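Local coordinates for protein peptidoglycan-N-acetylglucosamine deacetylase BC_1974 (Bacillus cereus, PDB 5N1P) that catalyses the zinc-dependent removal of acetyl groups from N-acetylglucosamine residues of peptidoglycan, releasing acetate, at residues M61-A66 / R97-S102; K67-G72 / P104-G109; E80-I85 / K91-T96. All blocks are in the same frame, centred on the assembly; numbering follows the deposited sequence.

Contact 1: residues M61-A66 / R97-S102; sequences MTHNFA and RPPYGS. With ZN (zinc ion), chain F; 8GK (~{N}-oxidanylnaphthalene-1-carboxamide), chain E.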
loop_
_atom_site.group_PDB
_atom_site.type_symbol
_atom_site.label_atom_id
_atom_site.label_comp_id
_atom_site.label_asym_id
_atom_site.label_seq_id
_atom_site.Cartn_x
_atom_site.Cartn_y
_atom_site.Cartn_z
ATOM N N MET A 61 8.178 -5.044 -9.981
ATOM C CA MET A 61 9.319 -4.391 -10.620
ATOM C C MET A 61 8.885 -3.508 -11.783
ATOM O O MET A 61 9.347 -2.378 -11.932
ATOM C CB MET A 61 10.316 -5.434 -11.145
ATOM C CG MET A 61 10.983 -6.280 -10.083
ATOM S SD MET A 61 11.963 -5.371 -8.857
ATOM C CE MET A 61 13.136 -4.497 -9.875
ATOM N N THR A 62 7.992 -4.039 -12.609
ATOM C CA THR A 62 7.622 -3.389 -13.863
ATOM C C THR A 62 6.277 -2.683 -13.811
ATOM O O THR A 62 6.003 -1.815 -14.644
ATOM C CB THR A 62 7.570 -4.401 -15.018
ATOM O OG1 THR A 62 6.485 -5.320 -14.805
ATOM C CG2 THR A 62 8.878 -5.168 -15.104
ATOM N N HIS A 63 5.422 -3.094 -12.880
ATOM C CA HIS A 63 4.046 -2.596 -12.822
ATOM C C HIS A 63 3.358 -2.774 -14.180
ATOM O O HIS A 63 2.525 -1.956 -14.584
ATOM C CB HIS A 63 4.025 -1.122 -12.388
ATOM C CG HIS A 63 2.747 -0.691 -11.729
ATOM N ND1 HIS A 63 1.580 -0.474 -12.429
ATOM C CD2 HIS A 63 2.470 -0.397 -10.436
ATOM C CE1 HIS A 63 0.632 -0.086 -11.594
ATOM N NE2 HIS A 63 1.148 -0.024 -10.378
ATOM N N ASN A 64 3.721 -3.850 -14.874
ATOM C CA ASN A 64 3.226 -4.113 -16.223
ATOM C C ASN A 64 2.192 -5.239 -16.200
ATOM O O ASN A 64 2.526 -6.379 -15.919
ATOM C CB ASN A 64 4.395 -4.466 -17.146
ATOM C CG ASN A 64 3.970 -4.673 -18.592
ATOM O OD1 ASN A 64 3.186 -5.571 -18.904
ATOM N ND2 ASN A 64 4.507 -3.847 -19.488
ATOM N N PHE A 65 0.939 -4.901 -16.488
ATOM C CA PHE A 65 -0.169 -5.860 -16.454
ATOM C C PHE A 65 0.086 -7.125 -17.279
ATOM O O PHE A 65 -0.120 -8.241 -16.805
ATOM C CB PHE A 65 -1.444 -5.171 -16.939
ATOM C CG PHE A 65 -2.683 -5.997 -16.770
ATOM C CD1 PHE A 65 -3.101 -6.859 -17.766
ATOM C CD2 PHE A 65 -3.445 -5.889 -15.611
ATOM C CE1 PHE A 65 -4.252 -7.616 -17.612
ATOM C CE2 PHE A 65 -4.598 -6.649 -15.451
ATOM C CZ PHE A 65 -4.997 -7.510 -16.453
ATOM N N ALA A 66 0.531 -6.949 -18.515
ATOM C CA ALA A 66 0.769 -8.087 -19.400
ATOM C C ALA A 66 1.872 -9.017 -18.876
ATOM O O ALA A 66 1.742 -10.247 -18.922
ATOM C CB ALA A 66 1.111 -7.592 -20.805
ATOM N N ARG A 97 1.140 -6.242 -2.952
ATOM C CA ARG A 97 -0.054 -5.529 -3.429
ATOM C C ARG A 97 -0.022 -5.602 -4.953
ATOM O O ARG A 97 0.916 -5.120 -5.583
ATOM C CB ARG A 97 -0.034 -4.089 -2.902
ATOM C CG ARG A 97 -0.784 -3.017 -3.682
ATOM C CD ARG A 97 -2.295 -3.038 -3.481
ATOM N NE ARG A 97 -2.817 -3.073 -2.116
ATOM C CZ ARG A 97 -2.981 -2.017 -1.317
ATOM N NH1 ARG A 97 -2.548 -0.814 -1.684
ATOM N NH2 ARG A 97 -3.534 -2.172 -0.113
ATOM N N PRO A 98 -1.027 -6.251 -5.562
ATOM C CA PRO A 98 -0.965 -6.405 -7.024
ATOM C C PRO A 98 -1.189 -5.095 -7.759
ATOM O O PRO A 98 -2.167 -4.398 -7.496
ATOM C CB PRO A 98 -2.120 -7.373 -7.351
ATOM C CG PRO A 98 -2.531 -7.968 -6.043
ATOM C CD PRO A 98 -2.167 -6.971 -4.964
ATOM N N PRO A 99 -0.293 -4.763 -8.693
ATOM C CA PRO A 99 -0.645 -3.669 -9.591
ATOM C C PRO A 99 -1.991 -3.950 -10.276
ATOM O O PRO A 99 -2.221 -5.063 -10.741
ATOM C CB PRO A 99 0.506 -3.665 -10.590
ATOM C CG PRO A 99 1.680 -4.163 -9.796
ATOM C CD PRO A 99 1.099 -5.210 -8.875
ATOM N N TYR A 100 -2.861 -2.945 -10.307
ATOM C CA TYR A 100 -4.203 -3.032 -10.899
ATOM C C TYR A 100 -5.145 -3.938 -10.103
ATOM O O TYR A 100 -6.267 -4.221 -10.545
ATOM C CB TYR A 100 -4.136 -3.480 -12.372
ATOM C CG TYR A 100 -3.128 -2.662 -13.138
ATOM C CD1 TYR A 100 -3.390 -1.331 -13.479
ATOM C CD2 TYR A 100 -1.895 -3.190 -13.471
ATOM C CE1 TYR A 100 -2.445 -0.570 -14.155
ATOM C CE2 TYR A 100 -0.951 -2.437 -14.137
ATOM C CZ TYR A 100 -1.230 -1.129 -14.472
ATOM O OH TYR A 100 -0.267 -0.386 -15.124
ATOM N N GLY A 101 -4.716 -4.357 -8.916
ATOM C CA GLY A 101 -5.537 -5.233 -8.086
ATOM C C GLY A 101 -5.471 -6.681 -8.555
ATOM O O GLY A 101 -5.037 -6.954 -9.666
ATOM N N SER A 102 -5.918 -7.612 -7.719
ATOM C CA SER A 102 -5.781 -9.039 -8.042
ATOM C C SER A 102 -6.793 -9.576 -9.043
ATOM O O SER A 102 -6.597 -10.670 -9.577
ATOM C CB SER A 102 -5.877 -9.889 -6.771
ATOM O OG SER A 102 -7.165 -9.797 -6.193
HETATM ZN ZN ZN F . 0.373 0.788 -8.555
HETATM C C1 8GK E . -2.573 0.110 -8.464
HETATM C C2 8GK E . -3.880 0.127 -9.187
HETATM C C3 8GK E . -3.943 0.767 -10.416
HETATM C C4 8GK E . -5.139 0.784 -11.123
HETATM C C5 8GK E . -6.271 0.151 -10.608
HETATM C C6 8GK E . -6.204 -0.493 -9.378
HETATM C C7 8GK E . -5.004 -0.507 -8.670
HETATM C C8 8GK E . -5.189 1.436 -12.348
HETATM C C9 8GK E . -4.063 2.070 -12.867
HETATM C C10 8GK E . -2.868 2.054 -12.155
HETATM C C11 8GK E . -2.814 1.399 -10.932
HETATM O O12 8GK E . -1.679 -0.539 -8.969
HETATM N N13 8GK E . -2.381 0.800 -7.341
HETATM O O14 8GK E . -1.105 1.318 -7.127
HETATM O O HOH W 1 0.454 -2.171 -17.358
HETATM O O HOH W 2 -0.543 2.650 -9.536
#
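The imidazole of His63 is covered on a face by Pro99 and met at its edge by Tyr100. Pro99 CB stands 3.6 Å from the centroid of the His63 ring and almost on the ring normal, a CH-pi contact centred on the face. Tyr100 presents its own face to the edge of that imidazole: the two planes make 75° in an offset edge-to-face pair, and Tyr100 OH lies in the imidazole plane, 3.3 Å from His63 ND1. With CG anti to the backbone N (chi1 -155°), the His63 ring extends across Pro99 and delivers NE2 to the zinc ion at 2.1 Å.

Phe65 adds a second offset edge-to-face pair, directing its edge to the face of Tyr100 with the planes again steeply inclined; the closest carbons are Phe65 CD2 and Tyr100 CD2, 3.8 Å apart. The phenol is thus bordered by two aromatic rings, and its hydroxyl also shares water 1 with the backbone N of Phe65, each 2.9 Å from the water. On the backbone side, Pro98 to Gly101 form a type II turn, closed by Gly101 N donating to Pro98 O. This places Tyr100 N where it gives a nearly straight bond (168°) to O12 of the hydroxamate inhibitor, while Tyr100 CE1 comes within 3.3 Å of C10 of its naphthalene.

Inhibitor O12 and O14 both reach the metal, O12 at the longer distance, and water 2 is a further ligand. Asp10 and His59 complete the protein's share of the coordination. Arg97, at the start of the second segment, is salt-bridged to Asp9, the inferred proton acceptor. An Asp-His-His zinc centre is characteristic of the CE4 polysaccharide deacetylase (NodB homology) active site; here it holds the inhibitor.

Contact 2: residues K67-G72 / P104-G109; sequences KLYKNG and PGLNEG
Tyr69 lays one face of its phenol ring over the backbone of Gly105, with Gly105 CA 4.0 Å from the ring centroid and 27° off the normal. That displacement makes it an off-centre CH-pi contact. Beside it, Tyr69 CD1 lies 3.5 Å from Gly105 C in van der Waals packing. The alpha carbons of Tyr69 and Gly105, 5.1 Å apart, are the closest such pair across the two segments; Gly105, without a side chain, rests its backbone directly against the ring face. The opposite face is covered by Leu68 CB, 3.8 Å above the Tyr69 ring plane and over its centre, so the phenol is packed on both faces.

Leu106 fills in at the rim of the phenol. Its CD2 lies in the plane of the Tyr69 ring, 3.9 Å from CE1, so the methyl meets an edge while the preceding glycine meets a face. Tyr69 has CG anti to its carbonyl carbon (chi1 -55°), which carries the ring from helix 65-70 toward segment 104-109, and Tyr69 OH hydrogen-bonds to Pro99 O. Leu106 is itself the centre of an inverse gamma turn, just ahead of helix 108-116.

Water 3 donates to Tyr69 O at 2.6 Å and accepts from Asn107 ND2 at 3.1 Å, while the direct separation of Tyr69 O and Asn107 ND2 is 4.4 Å. The other end of that amide serves the next helix: Asn107 is the N-cap residue of helix 108-116, its OD1 accepting from Leu110 N.

With both faces covered, an edge met by Leu106 and the hydroxyl bonded to Pro99, rotation of the phenol should be fixed, whereas the polar link between the segments rests on a single water that joins Tyr69 O to the side chain capping helix 108-116.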
loop_
_atom_site.group_PDB
_atom_site.type_symbol
_atom_site.label_atom_id
_atom_site.label_comp_id
_atom_site.label_asym_id
_atom_site.label_seq_id
_atom_site.Cartn_x
_atom_site.Cartn_y
_atom_site.Cartn_z
ATOM N N LYS A 67 2.960 -8.430 -18.390
ATOM C CA LYS A 67 4.060 -9.217 -17.841
ATOM C C LYS A 67 3.654 -9.966 -16.576
ATOM O O LYS A 67 3.959 -11.153 -16.426
ATOM C CB LYS A 67 5.273 -8.326 -17.538
ATOM C CG LYS A 67 5.972 -7.798 -18.790
ATOM C CD LYS A 67 7.158 -6.912 -18.427
ATOM C CE LYS A 67 7.875 -6.414 -19.685
ATOM N NZ LYS A 67 9.015 -5.511 -19.342
ATOM N N LEU A 68 2.975 -9.275 -15.670
ATOM C CA LEU A 68 2.647 -9.862 -14.383
ATOM C C LEU A 68 1.637 -10.992 -14.458
ATOM O O LEU A 68 1.804 -12.025 -13.806
ATOM C CB LEU A 68 2.109 -8.788 -13.441
ATOM C CG LEU A 68 3.092 -7.687 -13.046
ATOM C CD1 LEU A 68 2.357 -6.484 -12.460
ATOM C CD2 LEU A 68 4.093 -8.214 -12.036
ATOM N N TYR A 69 0.577 -10.789 -15.234
ATOM C CA TYR A 69 -0.567 -11.693 -15.164
ATOM C C TYR A 69 -0.639 -12.623 -16.366
ATOM O O TYR A 69 -0.595 -13.840 -16.198
ATOM C CB TYR A 69 -1.853 -10.881 -14.989
ATOM C CG TYR A 69 -1.728 -9.975 -13.782
ATOM C CD1 TYR A 69 -1.491 -10.510 -12.516
ATOM C CD2 TYR A 69 -1.818 -8.597 -13.903
ATOM C CE1 TYR A 69 -1.351 -9.696 -11.395
ATOM C CE2 TYR A 69 -1.680 -7.773 -12.788
ATOM C CZ TYR A 69 -1.441 -8.336 -11.541
ATOM O OH TYR A 69 -1.293 -7.532 -10.439
ATOM N N LYS A 70 -0.703 -12.067 -17.572
ATOM C CA LYS A 70 -0.761 -12.904 -18.775
ATOM C C LYS A 70 0.511 -13.731 -18.964
ATOM O O LYS A 70 0.450 -14.938 -19.215
ATOM C CB LYS A 70 -1.008 -12.034 -20.004
ATOM C CG LYS A 70 -1.973 -10.903 -19.737
ATOM C CD LYS A 70 -2.387 -10.201 -21.008
ATOM C CE LYS A 70 -3.507 -9.222 -20.731
ATOM N NZ LYS A 70 -4.857 -9.800 -21.001
ATOM N N ASN A 71 1.664 -13.081 -18.846
ATOM C CA ASN A 71 2.949 -13.762 -18.993
ATOM C C ASN A 71 3.368 -14.462 -17.694
ATOM O O ASN A 71 4.375 -15.177 -17.659
ATOM C CB ASN A 71 4.035 -12.779 -19.433
ATOM C CG ASN A 71 3.766 -12.183 -20.801
ATOM O OD1 ASN A 71 2.796 -12.541 -21.471
ATOM N ND2 ASN A 71 4.626 -11.264 -21.223
ATOM N N GLY A 72 2.590 -14.249 -16.636
ATOM C CA GLY A 72 2.759 -14.967 -15.381
ATOM C C GLY A 72 3.996 -14.654 -14.555
ATOM O O GLY A 72 4.473 -15.503 -13.804
ATOM N N PRO A 104 -9.007 -9.246 -12.550
ATOM C CA PRO A 104 -8.957 -10.702 -12.702
ATOM C C PRO A 104 -7.552 -11.268 -12.914
ATOM O O PRO A 104 -7.431 -12.469 -13.172
ATOM C CB PRO A 104 -9.803 -10.927 -13.955
ATOM C CG PRO A 104 -9.461 -9.727 -14.804
ATOM C CD PRO A 104 -9.177 -8.574 -13.853
ATOM N N GLY A 105 -6.524 -10.429 -12.814
ATOM C CA GLY A 105 -5.160 -10.811 -13.153
ATOM C C GLY A 105 -4.585 -12.042 -12.467
ATOM O O GLY A 105 -3.993 -12.906 -13.122
ATOM N N LEU A 106 -4.743 -12.124 -11.151
ATOM C CA LEU A 106 -4.185 -13.243 -10.392
ATOM C C LEU A 106 -5.105 -14.450 -10.479
ATOM O O LEU A 106 -5.913 -14.694 -9.586
ATOM C CB LEU A 106 -3.968 -12.867 -8.924
ATOM C CG LEU A 106 -2.694 -12.157 -8.479
ATOM C CD1 LEU A 106 -2.673 -12.158 -6.953
ATOM C CD2 LEU A 106 -1.421 -12.798 -9.049
ATOM N N ASN A 107 -4.971 -15.207 -11.558
ATOM C CA ASN A 107 -5.800 -16.392 -11.764
ATOM C C ASN A 107 -5.430 -17.544 -10.827
ATOM O O ASN A 107 -4.476 -17.452 -10.052
ATOM C CB ASN A 107 -5.694 -16.861 -13.215
ATOM C CG ASN A 107 -4.261 -17.085 -13.643
ATOM O OD1 ASN A 107 -3.552 -17.900 -13.060
ATOM N ND2 ASN A 107 -3.830 -16.366 -14.671
ATOM N N GLU A 108 -6.190 -18.634 -10.929
ATOM C CA GLU A 108 -5.981 -19.842 -10.139
ATOM C C GLU A 108 -4.523 -20.247 -9.972
ATOM O O GLU A 108 -4.036 -20.461 -8.860
ATOM C CB GLU A 108 -6.711 -20.998 -10.807
ATOM C CG GLU A 108 -7.680 -21.728 -9.953
ATOM C CD GLU A 108 -8.563 -22.625 -10.796
ATOM O OE1 GLU A 108 -9.361 -22.083 -11.589
ATOM O OE2 GLU A 108 -8.443 -23.857 -10.689
ATOM N N GLY A 109 -3.847 -20.390 -11.105
ATOM C CA GLY A 109 -2.483 -20.879 -11.128
ATOM C C GLY A 109 -1.530 -19.923 -10.443
ATOM O O GLY A 109 -0.623 -20.355 -9.737
HETATM O O HOH W 3 -1.083 -16.428 -16.135
#

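Contact 3: residues E80-I85 / K91-T96; sequences EDQGLI and KSPKLT
Gln82 and Pro93 make the one direct hydrogen bond between segments 80-85 and 91-96. Gln82 NE2 donates to Pro93 O over 2.8 Å, and the N-H...O angle of 170° makes the bond nearly straight. The acceptor lies close to the Gln82 amide plane; seen from the carbonyl, the donor is tilted 33° from the plane. An extended side chain, with CG anti to the backbone N (chi1 -179°), gives the amide this reach from the helix surface.

The aliphatic part of the same side chain is used as well, Gln82 CG packing against Ser92 CB at 3.8 Å. Separately, the CD carbon of Lys94 lies alongside the amide nitrogen, 4.0 Å from Gln82 NE2. One helical turn on, Ile85 turns its branch methyl to the proline ring, with CG2 3.8 Å from Pro93 CG, while Pro93 CD lies between this methyl and Gln82 CG.

In topology, helix 74-89 lies in the connection between strand 55-58 and strand 95-96, whose Leu95 is backbone-bonded to Met58; the unit is part of the beta/alpha fold of the NodB domain. Strand 95-96 also pairs in parallel with 120-121.

Behind the first shell, Lys94 bends at chi2 and chi4 and brings NZ back to hydrogen-bond Ser92 O at 2.9 Å. Lys94 N is bonded to Glu192, and Leu95 N to Tyr55 OH. Pro93 also packs on Tyr55 and Met58 of strand 55-58, and Val39 of helix 36-41 touches Ile85. On the helix, Ile85 N donates to Asp81 O, and the carboxylate of Asp81 accepts from the backbone N of His59, a zinc ligand.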
loop_
_atom_site.group_PDB
_atom_site.type_symbol
_atom_site.label_atom_id
_atom_site.label_comp_id
_atom_site.label_asym_id
_atom_site.label_seq_id
_atom_site.Cartn_x
_atom_site.Cartn_y
_atom_site.Cartn_z
ATOM N N GLU A 80 11.904 -10.597 -6.719
ATOM C CA GLU A 80 13.030 -9.717 -7.028
ATOM C C GLU A 80 12.963 -8.448 -6.175
ATOM O O GLU A 80 13.973 -7.981 -5.640
ATOM C CB GLU A 80 13.057 -9.355 -8.519
ATOM C CG GLU A 80 14.236 -8.473 -8.883
ATOM C CD GLU A 80 14.323 -8.167 -10.368
ATOM O OE1 GLU A 80 13.546 -8.746 -11.160
ATOM O OE2 GLU A 80 15.177 -7.340 -10.736
ATOM N N ASP A 81 11.761 -7.900 -6.063
ATOM C CA ASP A 81 11.504 -6.686 -5.294
ATOM C C ASP A 81 11.786 -6.955 -3.808
ATOM O O ASP A 81 12.410 -6.145 -3.109
ATOM C CB ASP A 81 10.052 -6.258 -5.538
ATOM C CG ASP A 81 9.769 -4.804 -5.187
ATOM O OD1 ASP A 81 10.696 -3.981 -5.015
ATOM O OD2 ASP A 81 8.558 -4.486 -5.108
ATOM N N GLN A 82 11.352 -8.124 -3.348
ATOM C CA GLN A 82 11.606 -8.557 -1.981
ATOM C C GLN A 82 13.099 -8.510 -1.646
ATOM O O GLN A 82 13.494 -8.015 -0.586
ATOM C CB GLN A 82 11.060 -9.964 -1.788
ATOM C CG GLN A 82 11.226 -10.537 -0.396
ATOM C CD GLN A 82 10.915 -12.004 -0.376
ATOM O OE1 GLN A 82 11.568 -12.795 -1.069
ATOM N NE2 GLN A 82 9.917 -12.395 0.412
ATOM N N GLY A 83 13.916 -9.006 -2.568
ATOM C CA GLY A 83 15.362 -9.040 -2.356
ATOM C C GLY A 83 15.965 -7.645 -2.279
ATOM O O GLY A 83 16.865 -7.400 -1.476
ATOM N N LEU A 84 15.481 -6.729 -3.113
ATOM C CA LEU A 84 15.953 -5.347 -3.089
ATOM C C LEU A 84 15.651 -4.681 -1.747
ATOM O O LEU A 84 16.493 -3.976 -1.180
ATOM C CB LEU A 84 15.303 -4.539 -4.213
ATOM C CG LEU A 84 15.759 -4.910 -5.626
ATOM C CD1 LEU A 84 14.937 -4.139 -6.664
ATOM C CD2 LEU A 84 17.242 -4.630 -5.793
ATOM N N ILE A 85 14.441 -4.902 -1.253
ATOM C CA ILE A 85 14.068 -4.359 0.046
ATOM C C ILE A 85 14.921 -4.988 1.159
ATOM O O ILE A 85 15.432 -4.274 2.039
ATOM C CB ILE A 85 12.567 -4.568 0.292
ATOM C CG1 ILE A 85 11.778 -3.696 -0.681
ATOM C CG2 ILE A 85 12.198 -4.194 1.732
ATOM C CD1 ILE A 85 10.301 -4.051 -0.769
ATOM N N LYS A 91 15.228 -7.523 6.225
ATOM C CA LYS A 91 14.009 -8.304 6.395
ATOM C C LYS A 91 13.426 -8.571 5.017
ATOM O O LYS A 91 13.445 -7.683 4.179
ATOM C CB LYS A 91 13.005 -7.546 7.274
ATOM C CG LYS A 91 11.629 -8.179 7.389
ATOM C CD LYS A 91 10.625 -7.215 8.018
ATOM C CE LYS A 91 9.199 -7.764 7.912
ATOM N NZ LYS A 91 8.153 -6.776 8.305
ATOM N N SER A 92 12.914 -9.779 4.794
ATOM C CA SER A 92 12.246 -10.108 3.537
ATOM C C SER A 92 10.737 -10.060 3.742
ATOM O O SER A 92 10.167 -10.968 4.349
ATOM C CB SER A 92 12.661 -11.495 3.032
ATOM O OG SER A 92 14.053 -11.548 2.732
ATOM N N PRO A 93 10.080 -9.005 3.234
ATOM C CA PRO A 93 8.631 -8.889 3.454
ATOM C C PRO A 93 7.859 -9.970 2.736
ATOM O O PRO A 93 8.316 -10.413 1.681
ATOM C CB PRO A 93 8.290 -7.533 2.853
ATOM C CG PRO A 93 9.622 -6.788 2.804
ATOM C CD PRO A 93 10.622 -7.841 2.511
ATOM N N LYS A 94 6.698 -10.343 3.272
ATOM C CA LYS A 94 5.863 -11.359 2.628
ATOM C C LYS A 94 4.652 -10.776 1.900
ATOM O O LYS A 94 4.098 -11.432 1.030
ATOM C CB LYS A 94 5.379 -12.389 3.651
ATOM C CG LYS A 94 6.514 -13.195 4.300
ATOM C CD LYS A 94 7.438 -13.803 3.246
ATOM C CE LYS A 94 8.568 -14.645 3.865
ATOM N NZ LYS A 94 9.677 -13.818 4.432
ATOM N N LEU A 95 4.231 -9.561 2.253
ATOM C CA LEU A 95 2.990 -9.023 1.688
ATOM C C LEU A 95 3.216 -8.290 0.374
ATOM O O LEU A 95 4.095 -7.434 0.257
ATOM C CB LEU A 95 2.308 -8.092 2.696
ATOM C CG LEU A 95 0.906 -7.615 2.296
ATOM C CD1 LEU A 95 -0.076 -8.794 2.224
ATOM C CD2 LEU A 95 0.447 -6.553 3.293
ATOM N N THR A 96 2.406 -8.637 -0.619
ATOM C CA THR A 96 2.428 -7.995 -1.916
ATOM C C THR A 96 1.085 -7.304 -2.167
ATOM O O THR A 96 0.055 -7.714 -1.642
ATOM C CB THR A 96 2.688 -9.005 -3.056
ATOM O OG1 THR A 96 1.532 -9.848 -3.228
ATOM C CG2 THR A 96 3.885 -9.872 -2.723
#

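Overall arrangement
All three contacts lie in one NodB homology region. Contacts 1 and 2 are neighbours, with centres 9 Å apart; both use helix 65-70, and their segments alternate along the chain. Tyr69 of contact 2 bonds to Pro99 of contact 1, so contact 2 forms a second shell behind the turn that binds the inhibitor and packs on a zinc ligand. Contact 3 falls wholly within the sequence between the segments of both others. Its centre is 15 Å from that of contact 1, which it touches through Met61, and 19 Å from that of contact 2, without touching it. The set thus runs from helix 74-89 past the zinc site to the start of helix 108-116.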